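Local coordinates for possible periplasmic protein (Campylobacter jejuni, PDB 3RGC), which is a SurA-like periplasmic chaperone that may also have peptidyl-prolyl cis-trans isomerase activity, at residues E38-S43 and D236-L241; I50-L55 and N92-L97; D54-D59 and K99-E104; K127-F132 and V226-Q231. All coordinates share one frame; numbering follows the deposited sequence.

Contact 1 of 4, residues E38-S43 and D236-L241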
# COMPACT_ATOMS: atom_id res chain seq x y z
N GLU B 38 7.52 4.74 -37.09
CA GLU B 38 6.12 5.15 -37.17
C GLU B 38 5.47 4.62 -38.43
O GLU B 38 4.31 4.24 -38.42
CB GLU B 38 5.97 6.66 -37.15
CG GLU B 38 5.99 7.27 -35.78
CD GLU B 38 5.67 8.75 -35.82
OE1 GLU B 38 5.26 9.22 -36.91
OE2 GLU B 38 5.83 9.42 -34.78
N LYS B 39 6.21 4.59 -39.53
CA LYS B 39 5.62 4.08 -40.77
C LYS B 39 5.38 2.58 -40.68
O LYS B 39 4.39 2.09 -41.20
CB LYS B 39 6.47 4.43 -41.98
CG LYS B 39 6.64 5.91 -42.21
CD LYS B 39 5.30 6.62 -42.21
CE LYS B 39 5.46 8.10 -42.48
NZ LYS B 39 4.13 8.79 -42.46
N MET B 40 6.29 1.87 -40.03
CA MET B 40 6.11 0.43 -39.82
C MET B 40 4.82 0.19 -39.03
O MET B 40 4.06 -0.71 -39.36
CB MET B 40 7.31 -0.18 -39.09
CG MET B 40 8.57 -0.37 -39.94
SD MET B 40 9.99 -1.01 -38.98
CE MET B 40 9.26 -2.48 -38.41
N GLU B 41 4.58 1.00 -38.00
CA GLU B 41 3.40 0.80 -37.15
C GLU B 41 2.12 1.07 -37.92
O GLU B 41 1.17 0.29 -37.86
CB GLU B 41 3.42 1.74 -35.95
CG GLU B 41 4.50 1.42 -34.92
CD GLU B 41 4.67 2.53 -33.89
OE1 GLU B 41 4.17 3.65 -34.13
OE2 GLU B 41 5.31 2.29 -32.85
N ILE B 42 2.09 2.19 -38.63
CA ILE B 42 0.93 2.57 -39.42
C ILE B 42 0.57 1.45 -40.38
O ILE B 42 -0.60 1.12 -40.55
CB ILE B 42 1.20 3.85 -40.20
CG1 ILE B 42 1.22 5.05 -39.25
CG2 ILE B 42 0.14 4.06 -41.27
CD1 ILE B 42 1.85 6.29 -39.86
N SER B 43 1.58 0.86 -41.00
CA SER B 43 1.35 -0.21 -41.98
C SER B 43 0.82 -1.48 -41.33
O SER B 43 -0.02 -2.19 -41.90
CB SER B 43 2.64 -0.49 -42.76
OG SER B 43 2.86 -1.89 -42.87
N ASP B 236 11.00 -8.65 -31.09
CA ASP B 236 11.30 -9.64 -32.11
C ASP B 236 10.39 -9.49 -33.32
O ASP B 236 10.82 -9.64 -34.47
CB ASP B 236 11.18 -11.04 -31.51
CG ASP B 236 11.35 -12.13 -32.55
OD1 ASP B 236 12.50 -12.47 -32.90
OD2 ASP B 236 10.31 -12.67 -33.02
N TYR B 237 9.12 -9.19 -33.06
CA TYR B 237 8.14 -9.05 -34.13
C TYR B 237 8.55 -7.91 -35.05
O TYR B 237 8.47 -8.03 -36.28
CB TYR B 237 6.75 -8.80 -33.53
CG TYR B 237 5.65 -8.68 -34.57
CD1 TYR B 237 4.87 -9.78 -34.91
CD2 TYR B 237 5.40 -7.48 -35.21
CE1 TYR B 237 3.87 -9.67 -35.86
CE2 TYR B 237 4.41 -7.37 -36.15
CZ TYR B 237 3.65 -8.46 -36.48
OH TYR B 237 2.66 -8.33 -37.41
N PHE B 238 8.99 -6.79 -34.46
CA PHE B 238 9.48 -5.66 -35.25
C PHE B 238 10.88 -5.82 -35.86
O PHE B 238 11.14 -5.29 -36.93
CB PHE B 238 9.31 -4.33 -34.51
CG PHE B 238 7.87 -3.87 -34.46
CD1 PHE B 238 7.25 -3.40 -35.60
CD2 PHE B 238 7.14 -3.98 -33.30
CE1 PHE B 238 5.92 -3.01 -35.57
CE2 PHE B 238 5.81 -3.60 -33.26
CZ PHE B 238 5.21 -3.11 -34.40
N ASP B 239 11.76 -6.58 -35.21
CA ASP B 239 13.05 -6.91 -35.85
C ASP B 239 12.82 -7.67 -37.14
O ASP B 239 13.34 -7.30 -38.19
CB ASP B 239 13.95 -7.73 -34.94
CG ASP B 239 14.31 -7.01 -33.67
OD1 ASP B 239 14.28 -5.75 -33.68
OD2 ASP B 239 14.61 -7.70 -32.66
N LYS B 240 12.06 -8.76 -37.05
CA LYS B 240 11.75 -9.57 -38.22
C LYS B 240 11.12 -8.70 -39.31
O LYS B 240 11.24 -8.98 -40.49
CB LYS B 240 10.79 -10.70 -37.86
CG LYS B 240 11.41 -11.84 -37.07
CD LYS B 240 10.41 -12.97 -36.91
CE LYS B 240 11.01 -14.17 -36.20
NZ LYS B 240 10.00 -15.26 -36.03
N LEU B 241 10.42 -7.65 -38.89
CA LEU B 241 9.72 -6.80 -39.83
C LEU B 241 10.70 -5.83 -40.47
O LEU B 241 10.66 -5.61 -41.68
CB LEU B 241 8.60 -6.04 -39.14
CG LEU B 241 7.48 -5.58 -40.06
CD1 LEU B 241 6.91 -6.78 -40.79
CD2 LEU B 241 6.41 -4.85 -39.27
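Met40 and the pair Phe238 and Leu241 form a small, buried, mainly apolar helix-to-helix contact in the chaperone core, where helix 30-48 of the N-terminal part of the chain meets the C-terminal end of helix 218-244. The backbones stay well apart, with Met40 CA and Leu241 CA 8.1 Å from each other, and one thioether chain spans the gap. Met40 leaves its helix toward helix 218-244 and runs extended as far as SD; there a bend at chi3 (58°) turns the terminal methyl onto the other helix. That methyl does all the close touching. Met40 CE lies at the edge of the Phe238 ring, near its plane, 3.6 Å from Phe238 CD1, so it meets the rim of the aromatic group and does not cover a face. One turn further along, Met40 CE also rests against Leu241, 3.7 Å from its CB and 3.8 Å from its CD2, with the backbone oxygen of Phe238 close by. The methyl therefore sits in a notch between residues three apart on the same helical face. Met40 and Phe238 run past each other in opposite directions, while CD2 of Tyr237 stands 4.2 Å above the centre of one Phe238 face. Helix 86-107 closes the neighbourhood: Ile106 packs on Phe238, and Lys99 makes a salt bridge with Glu41. No hydrogen bond joins the two segments. Cohesion here thus comes from dispersion and the exclusion of water, and it joins segments almost two hundred residues apart, making the C-terminal helix part of the N-terminal core.

Contact 2 of 4, residues I50-L55 and N92-L97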
# COMPACT_ATOMS: atom_id res chain seq x y z
N ILE B 50 -6.38 -2.29 -37.17
CA ILE B 50 -6.43 -1.56 -35.92
C ILE B 50 -7.18 -0.27 -36.19
O ILE B 50 -6.92 0.38 -37.19
CB ILE B 50 -5.02 -1.19 -35.42
CG1 ILE B 50 -4.18 -2.45 -35.20
CG2 ILE B 50 -5.10 -0.39 -34.13
CD1 ILE B 50 -4.84 -3.47 -34.28
N VAL B 51 -8.10 0.09 -35.31
CA VAL B 51 -8.83 1.35 -35.43
C VAL B 51 -9.44 1.83 -34.09
O VAL B 51 -9.78 1.02 -33.23
CB VAL B 51 -9.94 1.26 -36.51
CG1 VAL B 51 -11.08 0.40 -36.01
CG2 VAL B 51 -10.45 2.63 -36.88
N VAL B 52 -9.58 3.14 -33.95
CA VAL B 52 -10.20 3.77 -32.79
C VAL B 52 -11.37 4.72 -33.17
O VAL B 52 -11.18 5.70 -33.89
CB VAL B 52 -9.14 4.59 -32.03
CG1 VAL B 52 -9.77 5.28 -30.84
CG2 VAL B 52 -7.96 3.70 -31.63
N ASN B 53 -12.57 4.41 -32.67
CA ASN B 53 -13.77 5.24 -32.78
C ASN B 53 -13.65 6.54 -32.02
O ASN B 53 -12.86 6.65 -31.08
CB ASN B 53 -14.94 4.57 -32.03
CG ASN B 53 -15.53 3.47 -32.79
OD1 ASN B 53 -15.58 2.35 -32.32
ND2 ASN B 53 -16.00 3.77 -33.99
N ASP B 54 -14.55 7.46 -32.34
CA ASP B 54 -14.77 8.61 -31.48
C ASP B 54 -15.33 8.19 -30.13
O ASP B 54 -14.92 8.74 -29.11
CB ASP B 54 -15.66 9.61 -32.17
CG ASP B 54 -14.95 10.31 -33.32
OD1 ASP B 54 -14.48 11.45 -33.12
OD2 ASP B 54 -14.84 9.70 -34.41
N LEU B 55 -16.23 7.21 -30.11
CA LEU B 55 -16.77 6.72 -28.83
C LEU B 55 -15.75 5.99 -27.97
O LEU B 55 -15.72 6.18 -26.77
CB LEU B 55 -18.01 5.84 -29.03
CG LEU B 55 -19.18 6.46 -29.80
CD1 LEU B 55 -20.37 5.53 -29.75
CD2 LEU B 55 -19.55 7.83 -29.26
N ASN B 92 -3.79 13.73 -30.32
CA ASN B 92 -2.63 13.01 -29.83
C ASN B 92 -3.01 11.82 -28.96
O ASN B 92 -2.33 10.80 -28.96
CB ASN B 92 -1.69 13.93 -29.06
CG ASN B 92 -1.11 15.02 -29.94
OD1 ASN B 92 -0.97 14.85 -31.16
ND2 ASN B 92 -0.78 16.15 -29.33
N PHE B 93 -4.12 11.95 -28.23
CA PHE B 93 -4.55 10.89 -27.33
C PHE B 93 -4.97 9.72 -28.19
O PHE B 93 -4.61 8.57 -27.93
CB PHE B 93 -5.70 11.40 -26.46
CG PHE B 93 -6.10 10.46 -25.36
CD1 PHE B 93 -5.52 10.56 -24.11
CD2 PHE B 93 -7.09 9.52 -25.56
CE1 PHE B 93 -5.90 9.71 -23.08
CE2 PHE B 93 -7.47 8.67 -24.54
CZ PHE B 93 -6.88 8.76 -23.29
N LYS B 94 -5.71 10.02 -29.25
CA LYS B 94 -6.15 9.00 -30.19
C LYS B 94 -5.02 8.15 -30.76
O LYS B 94 -5.15 6.93 -30.87
CB LYS B 94 -6.94 9.63 -31.33
CG LYS B 94 -7.60 8.58 -32.22
CD LYS B 94 -8.30 9.23 -33.37
CE LYS B 94 -8.73 8.22 -34.38
NZ LYS B 94 -9.20 8.91 -35.61
N LYS B 95 -3.91 8.79 -31.12
CA LYS B 95 -2.77 8.07 -31.69
C LYS B 95 -2.11 7.14 -30.69
O LYS B 95 -1.69 6.04 -31.05
CB LYS B 95 -1.75 9.05 -32.27
CG LYS B 95 -2.15 9.59 -33.63
CD LYS B 95 -1.27 10.75 -34.06
CE LYS B 95 -1.74 11.31 -35.39
NZ LYS B 95 -1.19 12.67 -35.65
N ASP B 96 -1.99 7.58 -29.44
CA ASP B 96 -1.54 6.72 -28.35
C ASP B 96 -2.42 5.47 -28.20
O ASP B 96 -1.91 4.38 -27.92
CB ASP B 96 -1.54 7.48 -27.02
CG ASP B 96 -0.58 8.66 -27.03
OD1 ASP B 96 0.38 8.64 -27.83
OD2 ASP B 96 -0.78 9.60 -26.22
N LEU B 97 -3.73 5.64 -28.36
CA LEU B 97 -4.65 4.50 -28.23
C LEU B 97 -4.53 3.55 -29.40
O LEU B 97 -4.61 2.33 -29.23
CB LEU B 97 -6.10 4.96 -28.11
CG LEU B 97 -6.53 5.70 -26.84
CD1 LEU B 97 -7.91 6.34 -27.06
CD2 LEU B 97 -6.56 4.77 -25.65
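Val52 lays its two methyls against Lys94 and Leu97, fastening the extended linker before helix 54-67 to the side of helix 86-107. From the backbone, CB of Val52 points toward the helix, and its branches part there to take separate neighbours. Val52 CG1, anti to the backbone N (chi1 179°), reaches the aliphatic stem of Lys94, 4.2 Å from Lys94 CG. Val52 CG2 goes to the next turn, where it lies 4.1 Å from Leu97 C and 4.2 Å from Leu97 CB. The valine thus straddles two residues three apart, crossing Leu97 at about a right angle and passing Lys94 in the opposite direction. Lys94, in turn, is fully extended and runs alongside the linker, so that Lys94 CE comes within 3.5 Å of Val52 O. Lys94 NZ stays 4.1 Å from Val52 O and makes no hydrogen bond to it. Asp54 OD2 is 5.8 Å from Lys94 NZ, so the opposite charges are neighbours without touching. Around this patch the same helix continues the cover, Glu98 and Lys101 also touching Val52, while Leu57 of helix 54-67 packs against Lys94 and Phe93. The nearest CA atoms, those of Val52 and Lys94, are 7.1 Å apart. Val52 is buried while Val51 and Asn53 on its flanks are exposed, as suits an extended linker that turns one side chain inward. Between these two segments the linker is held by van der Waals packing, with the lysine lending its methylenes and leaving its ammonium group near Asp54, which may ease its charge a little.

Contact 3 of 4, residues D54-D59 and K99-E104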
# COMPACT_ATOMS: atom_id res chain seq x y z
N ASP B 54 -14.55 7.46 -32.34
CA ASP B 54 -14.77 8.61 -31.48
C ASP B 54 -15.33 8.19 -30.13
O ASP B 54 -14.92 8.74 -29.11
CB ASP B 54 -15.66 9.61 -32.17
CG ASP B 54 -14.95 10.31 -33.32
OD1 ASP B 54 -14.48 11.45 -33.12
OD2 ASP B 54 -14.84 9.70 -34.41
N LEU B 55 -16.23 7.21 -30.11
CA LEU B 55 -16.77 6.72 -28.83
C LEU B 55 -15.75 5.99 -27.97
O LEU B 55 -15.72 6.18 -26.77
CB LEU B 55 -18.01 5.84 -29.03
CG LEU B 55 -19.18 6.46 -29.80
CD1 LEU B 55 -20.37 5.53 -29.75
CD2 LEU B 55 -19.55 7.83 -29.26
N GLU B 56 -14.92 5.14 -28.57
CA GLU B 56 -13.79 4.58 -27.86
C GLU B 56 -12.90 5.69 -27.35
O GLU B 56 -12.44 5.65 -26.22
CB GLU B 56 -12.94 3.72 -28.78
CG GLU B 56 -13.58 2.44 -29.22
CD GLU B 56 -12.65 1.68 -30.12
OE1 GLU B 56 -12.52 2.08 -31.29
OE2 GLU B 56 -12.02 0.72 -29.63
N LEU B 57 -12.63 6.68 -28.20
CA LEU B 57 -11.74 7.77 -27.83
C LEU B 57 -12.33 8.54 -26.66
O LEU B 57 -11.62 8.82 -25.69
CB LEU B 57 -11.48 8.72 -29.01
CG LEU B 57 -10.67 9.98 -28.69
CD1 LEU B 57 -9.24 9.63 -28.37
CD2 LEU B 57 -10.68 10.92 -29.86
N ASP B 58 -13.62 8.86 -26.74
CA ASP B 58 -14.30 9.58 -25.67
C ASP B 58 -14.37 8.74 -24.41
O ASP B 58 -14.19 9.25 -23.31
CB ASP B 58 -15.72 10.00 -26.08
CG ASP B 58 -15.73 11.07 -27.16
OD1 ASP B 58 -14.70 11.76 -27.33
OD2 ASP B 58 -16.78 11.22 -27.83
N ASP B 59 -14.63 7.45 -24.57
CA ASP B 59 -14.71 6.58 -23.42
C ASP B 59 -13.36 6.54 -22.72
O ASP B 59 -13.28 6.48 -21.50
CB ASP B 59 -15.14 5.17 -23.79
CG ASP B 59 -15.21 4.26 -22.57
OD1 ASP B 59 -15.83 4.69 -21.57
OD2 ASP B 59 -14.64 3.14 -22.60
N LYS B 99 -1.85 3.10 -31.14
CA LYS B 99 -0.59 2.41 -30.87
C LYS B 99 -0.76 1.37 -29.77
O LYS B 99 -0.19 0.27 -29.85
CB LYS B 99 0.52 3.40 -30.49
CG LYS B 99 1.03 4.28 -31.64
CD LYS B 99 2.15 5.24 -31.16
CE LYS B 99 2.53 6.26 -32.22
NZ LYS B 99 3.97 6.15 -32.63
N ARG B 100 -1.56 1.69 -28.75
CA ARG B 100 -1.81 0.71 -27.69
C ARG B 100 -2.61 -0.49 -28.20
O ARG B 100 -2.28 -1.62 -27.86
CB ARG B 100 -2.50 1.34 -26.47
CG ARG B 100 -1.53 1.87 -25.43
CD ARG B 100 -2.20 2.21 -24.10
NE ARG B 100 -2.97 3.44 -24.17
CZ ARG B 100 -2.43 4.66 -24.24
NH1 ARG B 100 -1.11 4.80 -24.27
NH2 ARG B 100 -3.21 5.73 -24.29
N LYS B 101 -3.64 -0.24 -29.02
CA LYS B 101 -4.37 -1.36 -29.62
C LYS B 101 -3.42 -2.24 -30.45
O LYS B 101 -3.49 -3.46 -30.41
CB LYS B 101 -5.54 -0.87 -30.48
CG LYS B 101 -6.83 -0.59 -29.73
CD LYS B 101 -7.97 -0.30 -30.70
CE LYS B 101 -9.33 -0.44 -30.03
NZ LYS B 101 -10.42 -0.60 -31.05
N LEU B 102 -2.50 -1.60 -31.18
CA LEU B 102 -1.56 -2.29 -32.06
C LEU B 102 -0.66 -3.24 -31.28
O LEU B 102 -0.53 -4.42 -31.62
CB LEU B 102 -0.70 -1.29 -32.85
CG LEU B 102 0.51 -1.89 -33.57
CD1 LEU B 102 0.05 -2.91 -34.59
CD2 LEU B 102 1.44 -0.85 -34.22
N TYR B 103 -0.06 -2.73 -30.21
CA TYR B 103 0.81 -3.56 -29.38
C TYR B 103 0.05 -4.63 -28.57
O TYR B 103 0.61 -5.68 -28.26
CB TYR B 103 1.69 -2.68 -28.48
CG TYR B 103 2.66 -1.86 -29.29
CD1 TYR B 103 3.65 -2.47 -30.02
CD2 TYR B 103 2.55 -0.49 -29.36
CE1 TYR B 103 4.53 -1.73 -30.78
CE2 TYR B 103 3.42 0.26 -30.12
CZ TYR B 103 4.41 -0.37 -30.83
OH TYR B 103 5.30 0.36 -31.59
N GLU B 104 -1.20 -4.38 -28.22
CA GLU B 104 -2.03 -5.42 -27.60
C GLU B 104 -2.24 -6.55 -28.58
O GLU B 104 -2.06 -7.71 -28.26
CB GLU B 104 -3.41 -4.90 -27.24
CG GLU B 104 -3.51 -3.80 -26.22
CD GLU B 104 -4.92 -3.20 -26.17
OE1 GLU B 104 -5.87 -3.89 -26.61
OE2 GLU B 104 -5.06 -2.05 -25.72
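Lys101 of helix 86-107 meets Glu56 in the first turns of helix 54-67 through a salt bridge that spans the gap between the two helices. Lys101 NZ donates a hydrogen bond to Glu56 OE2, received on the syn lone pair, the side of the other carboxylate oxygen. The modelled distance from Lys101 NZ to Glu56 OE2, 2.5 Å, is shorter than usual, so its exact value is doubtful. Lys101 NZ is also 3.4 Å from Glu56 OE1. Both chains are extended beyond CG, which lets them reach over a backbone separation of 11.3 Å between Glu56 CA and Lys101 CA; they cross at about a right angle. Each group has a second partner nearby. Glu56 OE1 accepts the backbone N-H of Asn53, just ahead of the helix, and Lys101 NZ also donates to the carbonyl oxygen of Val51. Ammonium, carboxylate and linker backbone therefore form one polar cluster, with Val52 and Ile50 packing on the stem of Lys101. Two grips on the ammonium and two on the carboxylate fix both groups in place, and the nearby opposite charges would be expected to keep each one ionised. The ion pair ties the start of helix 54-67, and the linker leading into it, to helix 86-107.

Contact 4 of 4, residues K127-F132 and V226-Q231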
# COMPACT_ATOMS: atom_id res chain seq x y z
N LYS B 127 18.55 -12.41 -10.72
CA LYS B 127 18.42 -12.18 -9.28
C LYS B 127 18.61 -10.71 -8.92
O LYS B 127 18.03 -10.22 -7.95
CB LYS B 127 19.43 -13.04 -8.51
CG LYS B 127 19.33 -14.52 -8.82
CD LYS B 127 20.11 -15.35 -7.82
CE LYS B 127 19.34 -16.61 -7.46
NZ LYS B 127 19.81 -17.21 -6.17
N ASP B 128 19.41 -10.03 -9.73
CA ASP B 128 19.74 -8.63 -9.50
C ASP B 128 18.50 -7.75 -9.42
O ASP B 128 18.48 -6.73 -8.73
CB ASP B 128 20.67 -8.14 -10.61
CG ASP B 128 21.28 -6.80 -10.30
OD1 ASP B 128 21.37 -6.45 -9.10
OD2 ASP B 128 21.69 -6.10 -11.24
N LYS B 129 17.45 -8.15 -10.14
CA LYS B 129 16.23 -7.37 -10.21
C LYS B 129 15.35 -7.60 -8.99
O LYS B 129 14.25 -7.06 -8.90
CB LYS B 129 15.46 -7.75 -11.47
CG LYS B 129 16.30 -7.82 -12.73
CD LYS B 129 15.41 -8.12 -13.93
CE LYS B 129 16.15 -7.91 -15.25
NZ LYS B 129 15.23 -7.99 -16.43
N PHE B 130 15.84 -8.40 -8.05
CA PHE B 130 15.04 -8.78 -6.90
C PHE B 130 15.81 -8.66 -5.58
O PHE B 130 15.57 -9.40 -4.62
CB PHE B 130 14.48 -10.18 -7.10
CG PHE B 130 13.73 -10.35 -8.40
CD1 PHE B 130 12.37 -10.05 -8.48
CD2 PHE B 130 14.39 -10.79 -9.55
CE1 PHE B 130 11.69 -10.20 -9.69
CE2 PHE B 130 13.71 -10.94 -10.75
CZ PHE B 130 12.35 -10.65 -10.82
N THR B 131 16.75 -7.72 -5.55
CA THR B 131 17.57 -7.50 -4.37
C THR B 131 16.78 -6.78 -3.28
O THR B 131 16.19 -5.73 -3.53
CB THR B 131 18.84 -6.69 -4.72
N PHE B 132 16.76 -7.36 -2.08
CA PHE B 132 16.12 -6.73 -0.93
C PHE B 132 17.17 -6.25 0.07
O PHE B 132 18.17 -6.93 0.31
CB PHE B 132 15.14 -7.70 -0.24
N VAL B 226 6.74 -12.62 -17.25
CA VAL B 226 5.69 -12.43 -18.24
C VAL B 226 5.85 -11.09 -18.96
O VAL B 226 5.75 -11.02 -20.18
CB VAL B 226 4.31 -12.51 -17.58
CG1 VAL B 226 3.22 -12.04 -18.54
CG2 VAL B 226 4.04 -13.93 -17.08
N SER B 227 6.10 -10.03 -18.21
CA SER B 227 6.37 -8.73 -18.83
C SER B 227 7.49 -8.83 -19.85
O SER B 227 7.37 -8.33 -20.97
CB SER B 227 6.73 -7.68 -17.76
OG SER B 227 7.85 -6.92 -18.19
N GLU B 228 8.60 -9.46 -19.47
CA GLU B 228 9.72 -9.62 -20.38
C GLU B 228 9.41 -10.46 -21.61
O GLU B 228 9.88 -10.16 -22.72
CB GLU B 228 10.94 -10.20 -19.68
CG GLU B 228 12.03 -10.55 -20.67
CD GLU B 228 13.40 -10.49 -20.05
OE1 GLU B 228 13.50 -10.21 -18.84
OE2 GLU B 228 14.38 -10.73 -20.79
N GLN B 229 8.63 -11.52 -21.44
CA GLN B 229 8.25 -12.31 -22.60
C GLN B 229 7.45 -11.46 -23.59
O GLN B 229 7.59 -11.62 -24.80
CB GLN B 229 7.46 -13.56 -22.20
CG GLN B 229 8.26 -14.61 -21.38
CD GLN B 229 7.35 -15.73 -20.89
OE1 GLN B 229 6.85 -16.54 -21.68
NE2 GLN B 229 7.09 -15.76 -19.60
N ARG B 230 6.63 -10.54 -23.06
CA ARG B 230 5.81 -9.69 -23.92
C ARG B 230 6.68 -8.71 -24.71
O ARG B 230 6.57 -8.60 -25.93
CB ARG B 230 4.79 -8.90 -23.12
CG ARG B 230 3.75 -8.19 -23.98
CD ARG B 230 2.88 -7.21 -23.17
NE ARG B 230 1.81 -6.59 -23.95
CZ ARG B 230 1.89 -5.40 -24.55
NH1 ARG B 230 3.00 -4.68 -24.47
NH2 ARG B 230 0.85 -4.93 -25.24
N GLN B 231 7.54 -8.02 -23.97
CA GLN B 231 8.48 -7.05 -24.53
C GLN B 231 9.37 -7.63 -25.61
O GLN B 231 9.56 -7.01 -26.66
CB GLN B 231 9.32 -6.47 -23.40
CG GLN B 231 10.60 -5.77 -23.84
CD GLN B 231 11.51 -5.43 -22.66
OE1 GLN B 231 11.03 -5.08 -21.58
NE2 GLN B 231 12.82 -5.56 -22.87
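A short 3-10 turn at residues 127-129, in the connection between helix 116-125 and strand 135-143 and within the C-terminal domain family, which is related to the FKBP clan, faces the long helix 218-244 through a single ion pair. Lys129, in this turn, points toward the helix and sends out an extended chain whose NZ comes to 3.7 Å from Glu228 OE1. That is a long salt bridge, without a hydrogen bond between the groups. Glu228 reaches out to meet it: CG lies anti to the backbone N (chi1 171°) and the chain continues extended, so the carboxylate is carried off the helix; the two side chains cross at about a right angle. Two long side chains are needed because Lys129 CA and Glu228 CA are 12.3 Å apart, and little surface is buried between the segments. Lys129 is exposed, so water probably screens the attraction. The second carboxylate oxygen of Glu228, OE2, has a weak hydrogen bond with Asn232 one turn later on the same helix. Within the turn, Phe130 N bonds to Lys127 O at 2.8 Å. Next in the chain, Phe130 lies against Val221 and Ala224 of helix 218-244, and backbone hydrogen bonds join Phe132 to Thr211. On another side of the helix, Arg230 packs on Tyr103 and Ala107 of helix 86-107, placing this stretch between the approach to strand 135-143 and the helices of the N-terminal core.

Overall arrangement
Along the chain, contacts 2 and 3 start from overlapping segments that share Asp54 and Leu55 and close first, contact 4 follows, and contact 1 spans them all by joining helix 30-48 to the end of helix 218-244. Contacts 2 and 3 share helices 54-67 and 86-107, their centres only 4 Å apart, and form one patch, each centre about 19 Å from that of contact 1. Packing of Phe238 on Tyr103 joins contact 1 to contact 3, and Tyr103 with Arg230 brings contacts 3 and 4 together. Contact 4 lies on the same long helix as contact 1, 25 Å away centre to centre. Helix 218-244 thus runs from the SurA-like core to the C-terminal, probably FKBP-related domain, linking two lobes of the chaperone.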